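Local atomic coordinates of enoyl-CoA hydratase (Mycobacterium avium subsp. paratuberculosis, PDB entry 4LK5), a protein that probably catalyses the hydration of enoyl-CoA thioesters and belongs to the crotonase-like enoyl-CoA hydratase/isomerase family. Residues G44-T49 against K81-G86; H130-V135 against A150-L155. One frame throughout, in Å; residues are numbered along the deposited sequence.

How the contacts relate
From the N terminus, segment 44-49 leads through helix 61-76 to 81-86, and contact 1 closes that loop as a parallel strand pair. The chain then runs through helix 113-127 to 130-135; contact 2 closes a second, shorter loop holding helix 143-150 when 150-155 comes back beside 130-135. The two loops follow in series and neither encloses the other. They meet in the sheet because strands 82-87 and 132-136 are neighbours: Val133 N lies 2.6 Å from Val83 O, and Ile85 N 2.9 Å from Val133 O, both probable hydrogen bonds. The centres of the two contacts are about 9 Å apart, and together they tie four successive parallel strands of the crotonase-like core.

Contact 1. Residues G44-T49 against K81-G86; sequences GVFSVT and KVVRIG
The Phe46 ring and the Val83 side chain lie side by side on one face of a parallel strand pair, pointing the same way. CG1 of Val83 meets the ring obliquely at CD2, 4.2 Å away, while CG2 of Val83 reaches Phe46 CB. With CG anti to the backbone N (chi1 -171°), the ring is carried beside its own carbonyl and packs on Tyr73 and Ala74 of helix 61-76. The other flat group, the guanidinium of Arg84, belongs to the opposite face with Val45, Ser47 and Thr49. Arg84 CG passes Val45 CG1 at 4.1 Å, the aliphatic part of the arginine crossing the valine at a slant, and the side chain also touches Val224 of helix 217-233.

Next along the Phe46 face, Val48 CG1 packs on Ile85 CG2 at 3.9 Å. Both residues also touch Met71 of helix 61-76, so branched apolar side chains suit this buried side. That helix connects the two strands as a beta-alpha-beta crossover, which accounts for their parallel course in the crotonase-like core; their axes differ in direction by 14°.

The backbones are joined in alternation. Phe46 N binds Val82 O and its O takes Arg84 N, and Val48 likewise gives its N-H to Arg84 O and accepts Gly86 N at its O. At the start, Gly44 O is gripped by two donors, Lys81 N at 2.8 Å and Val82 N at 3.1 Å. Gly44 has a positive phi of 77°, easily adopted by a residue without a side chain.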
loop_
_atom_site.group_PDB
_atom_site.type_symbol
_atom_site.label_atom_id
_atom_site.label_comp_id
_atom_site.label_asym_id
_atom_site.label_seq_id
_atom_site.Cartn_x
_atom_site.Cartn_y
_atom_site.Cartn_z
ATOM N N GLY C 44 29.462 -10.234 13.567
ATOM C CA GLY C 44 28.127 -9.660 13.798
ATOM C C GLY C 44 27.061 -10.003 12.768
ATOM O O GLY C 44 25.969 -9.437 12.792
ATOM N N VAL C 45 27.369 -10.963 11.904
ATOM C CA VAL C 45 26.531 -11.348 10.789
ATOM C C VAL C 45 26.050 -12.790 10.933
ATOM O O VAL C 45 26.824 -13.754 10.868
ATOM C CB VAL C 45 27.310 -11.207 9.484
ATOM C CG1 VAL C 45 26.445 -11.529 8.256
ATOM C CG2 VAL C 45 27.878 -9.797 9.395
ATOM N N PHE C 46 24.750 -12.918 11.103
ATOM C CA PHE C 46 24.124 -14.174 11.420
ATOM C C PHE C 46 23.512 -14.615 10.119
ATOM O O PHE C 46 22.589 -13.960 9.627
ATOM C CB PHE C 46 23.088 -13.881 12.479
ATOM C CG PHE C 46 22.464 -15.073 13.101
ATOM C CD1 PHE C 46 23.020 -15.648 14.228
ATOM C CD2 PHE C 46 21.255 -15.564 12.621
ATOM C CE1 PHE C 46 22.410 -16.740 14.833
ATOM C CE2 PHE C 46 20.634 -16.646 13.211
ATOM C CZ PHE C 46 21.204 -17.237 14.322
ATOM N N SER C 47 24.084 -15.651 9.502
ATOM C CA SER C 47 23.550 -16.163 8.246
ATOM C C SER C 47 22.763 -17.401 8.528
ATOM O O SER C 47 23.042 -18.139 9.459
ATOM C CB SER C 47 24.627 -16.484 7.195
ATOM O OG SER C 47 25.583 -15.440 7.064
ATOM N N VAL C 48 21.780 -17.629 7.685
ATOM C CA VAL C 48 20.898 -18.731 7.832
ATOM C C VAL C 48 20.673 -19.208 6.413
ATOM O O VAL C 48 20.126 -18.484 5.589
ATOM C CB VAL C 48 19.600 -18.283 8.539
ATOM C CG1 VAL C 48 18.513 -19.323 8.386
ATOM C CG2 VAL C 48 19.853 -18.045 10.028
ATOM N N THR C 49 21.113 -20.425 6.123
ATOM C CA THR C 49 21.141 -20.882 4.763
ATOM C C THR C 49 20.538 -22.281 4.641
ATOM O O THR C 49 21.047 -23.251 5.202
ATOM C CB THR C 49 22.579 -20.825 4.241
ATOM O OG1 THR C 49 23.170 -19.575 4.642
ATOM C CG2 THR C 49 22.629 -20.972 2.714
ATOM N N LYS C 81 24.321 -8.314 14.754
ATOM C CA LYS C 81 23.942 -6.963 14.281
ATOM C C LYS C 81 23.085 -6.989 13.016
ATOM O O LYS C 81 22.252 -6.108 12.842
ATOM C CB LYS C 81 25.170 -6.102 14.029
ATOM C CG LYS C 81 26.034 -5.870 15.269
ATOM C CD LYS C 81 25.733 -4.525 15.924
ATOM C CE LYS C 81 26.876 -4.014 16.794
ATOM N NZ LYS C 81 26.861 -2.526 16.925
ATOM N N VAL C 82 23.299 -7.971 12.137
ATOM C CA VAL C 82 22.541 -8.099 10.893
ATOM C C VAL C 82 22.273 -9.556 10.716
ATOM O O VAL C 82 23.057 -10.353 11.197
ATOM C CB VAL C 82 23.343 -7.637 9.657
ATOM C CG1 VAL C 82 22.501 -7.690 8.373
ATOM C CG2 VAL C 82 23.885 -6.234 9.870
ATOM N N VAL C 83 21.184 -9.897 10.016
ATOM C CA VAL C 83 20.766 -11.276 9.814
ATOM C C VAL C 83 20.467 -11.510 8.315
ATOM O O VAL C 83 19.808 -10.708 7.675
ATOM C CB VAL C 83 19.513 -11.573 10.681
ATOM C CG1 VAL C 83 18.922 -12.950 10.366
ATOM C CG2 VAL C 83 19.825 -11.467 12.173
ATOM N N ARG C 84 20.982 -12.581 7.731
ATOM C CA ARG C 84 20.669 -12.865 6.339
ATOM C C ARG C 84 20.130 -14.260 6.203
ATOM O O ARG C 84 20.700 -15.176 6.759
ATOM C CB ARG C 84 21.868 -12.695 5.402
ATOM C CG ARG C 84 23.251 -12.834 6.016
ATOM C CD ARG C 84 24.175 -13.777 5.233
ATOM N NE ARG C 84 24.424 -13.418 3.837
ATOM C CZ ARG C 84 24.052 -14.148 2.779
ATOM N NH1 ARG C 84 23.383 -15.289 2.932
ATOM N NH2 ARG C 84 24.351 -13.739 1.550
ATOM N N ILE C 85 19.029 -14.400 5.467
ATOM C CA ILE C 85 18.489 -15.705 5.120
ATOM C C ILE C 85 18.739 -15.869 3.666
ATOM O O ILE C 85 18.565 -14.919 2.898
ATOM C CB ILE C 85 16.949 -15.836 5.162
ATOM C CG1 ILE C 85 16.281 -14.636 5.791
ATOM C CG2 ILE C 85 16.525 -17.158 5.805
ATOM C CD1 ILE C 85 16.557 -14.527 7.256
ATOM N N GLY C 86 19.060 -17.096 3.290
ATOM C CA GLY C 86 19.196 -17.480 1.905
ATOM C C GLY C 86 19.106 -18.990 1.755
ATOM O O GLY C 86 18.871 -19.712 2.736
#

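Contact 2. Residues H130-V135 against A150-L155; sequences HPVVAV and ACDVVL
Val133 CG1 meets two side chains of the neighbouring strand, Leu155 CD2 at 3.7 Å and Val153 CG1 at 4.1 Å. Having CG1 anti to the backbone N (chi1 -173°) sets this methyl beside the valine's own carbonyl, where the leucine branch reaches it. Ile228 and Leu231 of helix 217-233 pack on Val133 too, and Val227 on Leu155, so bulky apolar residues suit this face. On the other face, Cys151 SG touches Val132 CG1 at 3.7 Å and Ala134 CB at 3.9 Å; the small alanine lets the sulfur lie close.

Strands 132-136 and 153-157 are parallel neighbours in the crotonase-like core sheet, linked through helix 143-150. Ala134 binds both ways, its N to Val153 O and its O to Leu155 N, each bond 2.9 Å long. Near the N-terminal end Val132 O receives Asp152 N at 3.0 Å and, weakly, Val153 N.

Asp152 forms the polar edge: its OD2 accepts Val132 N, although the position of that oxygen is less certain. Arg187 of the second subunit donates an N-H from NH2 to Cys151 O, bringing the subunit interface up to this turn.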
loop_
_atom_site.group_PDB
_atom_site.type_symbol
_atom_site.label_atom_id
_atom_site.label_comp_id
_atom_site.label_asym_id
_atom_site.label_seq_id
_atom_site.Cartn_x
_atom_site.Cartn_y
_atom_site.Cartn_z
ATOM N N HIS C 130 16.939 -6.365 14.829
ATOM C CA HIS C 130 18.041 -6.124 13.971
ATOM C C HIS C 130 17.544 -6.151 12.559
ATOM O O HIS C 130 16.475 -6.708 12.280
ATOM C CB HIS C 130 19.109 -7.209 14.206
ATOM C CG HIS C 130 19.684 -7.173 15.584
ATOM N ND1 HIS C 130 20.462 -6.127 16.033
ATOM C CD2 HIS C 130 19.519 -7.998 16.642
ATOM C CE1 HIS C 130 20.785 -6.327 17.299
ATOM N NE2 HIS C 130 20.233 -7.463 17.691
ATOM N N PRO C 131 18.301 -5.541 11.638
ATOM C CA PRO C 131 17.872 -5.674 10.250
ATOM C C PRO C 131 17.966 -7.124 9.821
ATOM O O PRO C 131 18.958 -7.788 10.130
ATOM C CB PRO C 131 18.882 -4.814 9.501
ATOM C CG PRO C 131 19.229 -3.747 10.480
ATOM C CD PRO C 131 19.295 -4.470 11.801
ATOM N N VAL C 132 16.926 -7.621 9.163
ATOM C CA VAL C 132 16.918 -8.974 8.634
ATOM C C VAL C 132 16.866 -8.922 7.117
ATOM O O VAL C 132 15.960 -8.313 6.563
ATOM C CB VAL C 132 15.713 -9.754 9.154
ATOM C CG1 VAL C 132 15.683 -11.135 8.502
ATOM C CG2 VAL C 132 15.773 -9.863 10.666
ATOM N N VAL C 133 17.836 -9.558 6.452
ATOM C CA VAL C 133 18.005 -9.427 5.018
ATOM C C VAL C 133 17.709 -10.708 4.298
ATOM O O VAL C 133 18.295 -11.709 4.630
ATOM C CB VAL C 133 19.448 -9.086 4.632
ATOM C CG1 VAL C 133 19.517 -8.795 3.119
ATOM C CG2 VAL C 133 19.965 -7.912 5.422
ATOM N N ALA C 134 16.826 -10.658 3.298
ATOM C CA ALA C 134 16.550 -11.777 2.425
ATOM C C ALA C 134 17.309 -11.674 1.112
ATOM O O ALA C 134 17.210 -10.699 0.384
ATOM C CB ALA C 134 15.064 -11.900 2.147
ATOM N N VAL C 135 18.025 -12.735 0.801
ATOM C CA VAL C 135 18.961 -12.779 -0.289
ATOM C C VAL C 135 18.425 -13.759 -1.302
ATOM O O VAL C 135 18.574 -14.944 -1.136
ATOM C CB VAL C 135 20.321 -13.305 0.219
ATOM C CG1 VAL C 135 21.301 -13.439 -0.939
ATOM C CG2 VAL C 135 20.869 -12.393 1.299
ATOM N N ALA C 150 8.588 -11.156 4.961
ATOM C CA ALA C 150 8.590 -10.806 6.365
ATOM C C ALA C 150 9.846 -10.097 6.702
ATOM O O ALA C 150 9.909 -9.443 7.733
ATOM C CB ALA C 150 8.475 -12.050 7.231
ATOM N N CYS C 151 10.860 -10.236 5.857
ATOM C CA CYS C 151 12.139 -9.600 6.144
ATOM C C CYS C 151 12.047 -8.069 5.972
ATOM O O CYS C 151 10.988 -7.529 5.623
ATOM C CB CYS C 151 13.218 -10.245 5.295
ATOM S SG CYS C 151 13.397 -12.015 5.701
ATOM N N ASP C 152 13.145 -7.377 6.246
ATOM C CA ASP C 152 13.198 -5.902 6.218
ATOM C C ASP C 152 13.768 -5.368 4.912
ATOM O O ASP C 152 13.424 -4.282 4.416
ATOM C CB ASP C 152 14.085 -5.445 7.360
ATOM C CG ASP C 152 13.591 -5.962 8.703
ATOM O OD1 ASP C 152 12.371 -5.812 9.004
ATOM O OD2 ASP C 152 14.404 -6.552 9.434
ATOM N N VAL C 153 14.664 -6.152 4.362
ATOM C CA VAL C 153 15.342 -5.793 3.159
ATOM C C VAL C 153 15.290 -7.032 2.291
ATOM O O VAL C 153 15.576 -8.126 2.770
ATOM C CB VAL C 153 16.801 -5.403 3.500
ATOM C CG1 VAL C 153 17.642 -5.309 2.245
ATOM C CG2 VAL C 153 16.808 -4.091 4.247
ATOM N N VAL C 154 14.897 -6.868 1.037
ATOM C CA VAL C 154 14.900 -7.982 0.109
ATOM C C VAL C 154 15.751 -7.652 -1.112
ATOM O O VAL C 154 15.408 -6.792 -1.898
ATOM C CB VAL C 154 13.470 -8.370 -0.283
ATOM C CG1 VAL C 154 13.439 -9.642 -1.115
ATOM C CG2 VAL C 154 12.645 -8.555 0.963
ATOM N N LEU C 155 16.879 -8.351 -1.240
ATOM C CA LEU C 155 17.799 -8.203 -2.365
ATOM C C LEU C 155 17.583 -9.367 -3.323
ATOM O O LEU C 155 17.652 -10.513 -2.935
ATOM C CB LEU C 155 19.230 -8.223 -1.858
ATOM C CG LEU C 155 19.873 -6.956 -1.243
ATOM C CD1 LEU C 155 18.907 -5.874 -0.848
ATOM C CD2 LEU C 155 20.754 -7.318 -0.077
#